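Local coordinates for proline dehydrogenase (Deinococcus radiodurans, PDB 4H6Q), which uses FAD to oxidise L-proline to delta-1-pyrroline-5-carboxylate, passing the electrons to a quinone in the first step of proline breakdown to glutamate, at residues 43-48 / 281-286. Residues are numbered along the deposited sequence; the frame is centred on the assembly and turned at random. Where two conformers were deposited one is given.
Sequences ESAIQA and LPYGRD
The ring of Tyr-283 is the one flat group in this contact, and Ala-45 meets it obliquely near the root: its CB lies 3.6 Å from Tyr-283 CD2, about as near CG, and 3.8 Å from Tyr-283 CB, so the methyl rests against the root of the side chain as well. Leu-84 of helix 71-90, Leu-63 of strand 58-63 and Ile-42 of helix 42-54 also touch the tyrosine. With chi1 at 74°, CG sits between the backbone N and the carbonyl carbon, and this rotation brings CG and CD2 against the Ala-45 methyl.

Two residues back along the strand, Leu-281 faces the same helix. Its CG is anti to the backbone N (chi1 -164°), which carries the forked tip to the next helical turn: CD2 reaches Ala-48 CB at 3.9 Å, while CD1 leans against Ala-45, 4.0 Å from its CB. Leu-61 and Val-49 close around the leucine.

No hydrogen bond joins the segments; the side-chain contacts are all apolar, although Leu-281 CD1 also lies 3.9 Å from Ala-45 O. Alanine suits both helical positions because a lone methyl lets the axes approach to 8.5 Å with room for a bulky leucine and tyrosine opposite. The polypeptide directions are nearly antiparallel, at 163°.

Strand 277-283 hydrogen-bonds through Leu-281 and Tyr-283 to parallel strand 58-63, so helix 42-54 packs on the outside where the last strand closes against the first. This marks the distorted beta8-alpha8 barrel of proline dehydrogenases: a helix preceding the first strand packs where a classical barrel's last helix would lie.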
# COMPACT_ATOMS: atom_id res chain seq x y z
N GLU A 43 -0.36 -12.78 -14.62
CA GLU A 43 -1.14 -12.41 -15.81
C GLU A 43 -2.48 -11.76 -15.46
O GLU A 43 -2.86 -10.74 -16.06
CB GLU A 43 -1.33 -13.62 -16.74
N SER A 44 -3.17 -12.30 -14.45
CA SER A 44 -4.45 -11.75 -14.07
C SER A 44 -4.25 -10.36 -13.47
O SER A 44 -5.10 -9.48 -13.67
CB SER A 44 -5.22 -12.68 -13.10
OG SER A 44 -4.58 -12.80 -11.81
N ALA A 45 -3.15 -10.14 -12.76
CA ALA A 45 -2.91 -8.84 -12.16
C ALA A 45 -2.59 -7.79 -13.26
O ALA A 45 -3.07 -6.65 -13.20
CB ALA A 45 -1.74 -8.94 -11.14
N ILE A 46 -1.76 -8.16 -14.22
CA ILE A 46 -1.39 -7.25 -15.30
C ILE A 46 -2.65 -6.86 -16.10
O ILE A 46 -2.87 -5.69 -16.44
CB ILE A 46 -0.34 -7.89 -16.23
CG1 ILE A 46 0.98 -8.16 -15.47
CG2 ILE A 46 -0.14 -7.08 -17.54
CD1 ILE A 46 1.57 -6.94 -14.81
N GLN A 47 -3.49 -7.85 -16.40
CA GLN A 47 -4.75 -7.57 -17.12
C GLN A 47 -5.64 -6.60 -16.32
O GLN A 47 -6.27 -5.68 -16.91
CB GLN A 47 -5.51 -8.86 -17.43
CG GLN A 47 -4.85 -9.67 -18.55
CD GLN A 47 -5.35 -11.11 -18.66
OE1 GLN A 47 -6.08 -11.59 -17.78
NE2 GLN A 47 -4.94 -11.81 -19.72
N ALA A 48 -5.68 -6.75 -15.00
CA ALA A 48 -6.50 -5.87 -14.19
C ALA A 48 -5.92 -4.47 -14.19
O ALA A 48 -6.68 -3.49 -14.23
CB ALA A 48 -6.64 -6.41 -12.75
N LEU A 281 -3.88 -3.19 -5.99
CA LEU A 281 -4.30 -4.28 -6.88
C LEU A 281 -3.59 -5.55 -6.44
O LEU A 281 -2.47 -5.83 -6.81
CB LEU A 281 -3.99 -3.94 -8.33
CG LEU A 281 -4.67 -4.77 -9.41
CD1 LEU A 281 -4.19 -6.22 -9.52
CD2 LEU A 281 -6.15 -4.66 -9.28
N PRO A 282 -4.24 -6.36 -5.56
CA PRO A 282 -3.59 -7.55 -5.00
C PRO A 282 -3.88 -8.80 -5.82
O PRO A 282 -4.95 -8.91 -6.45
CB PRO A 282 -4.22 -7.64 -3.62
CG PRO A 282 -5.60 -7.08 -3.80
CD PRO A 282 -5.58 -6.12 -4.97
N TYR A 283 -2.95 -9.75 -5.82
CA TYR A 283 -3.18 -10.99 -6.52
C TYR A 283 -2.35 -12.08 -5.82
O TYR A 283 -1.45 -11.80 -5.02
CB TYR A 283 -2.76 -10.89 -8.01
CG TYR A 283 -1.24 -10.89 -8.15
CD1 TYR A 283 -0.52 -12.07 -8.49
CD2 TYR A 283 -0.50 -9.71 -7.88
CE1 TYR A 283 0.86 -12.07 -8.54
CE2 TYR A 283 0.90 -9.70 -7.94
CZ TYR A 283 1.57 -10.89 -8.24
OH TYR A 283 2.93 -10.88 -8.26
N GLY A 284 -2.66 -13.33 -6.12
CA GLY A 284 -1.86 -14.44 -5.70
C GLY A 284 -2.71 -15.53 -5.07
O GLY A 284 -3.90 -15.39 -4.82
N ARG A 285 -2.06 -16.65 -4.79
CA ARG A 285 -2.74 -17.80 -4.18
C ARG A 285 -3.00 -17.67 -2.69
O ARG A 285 -3.89 -18.32 -2.14
CB ARG A 285 -1.96 -19.09 -4.47
CG ARG A 285 -1.98 -19.45 -5.93
N ASP A 286 -2.21 -16.85 -2.00
CA ASP A 286 -2.31 -16.75 -0.54
C ASP A 286 -3.16 -15.51 -0.16
O ASP A 286 -2.68 -14.56 0.43
CB ASP A 286 -0.93 -16.63 0.08
CG ASP A 286 -0.90 -16.97 1.53
OD1 ASP A 286 -1.99 -17.24 2.13
OD2 ASP A 286 0.24 -16.97 2.07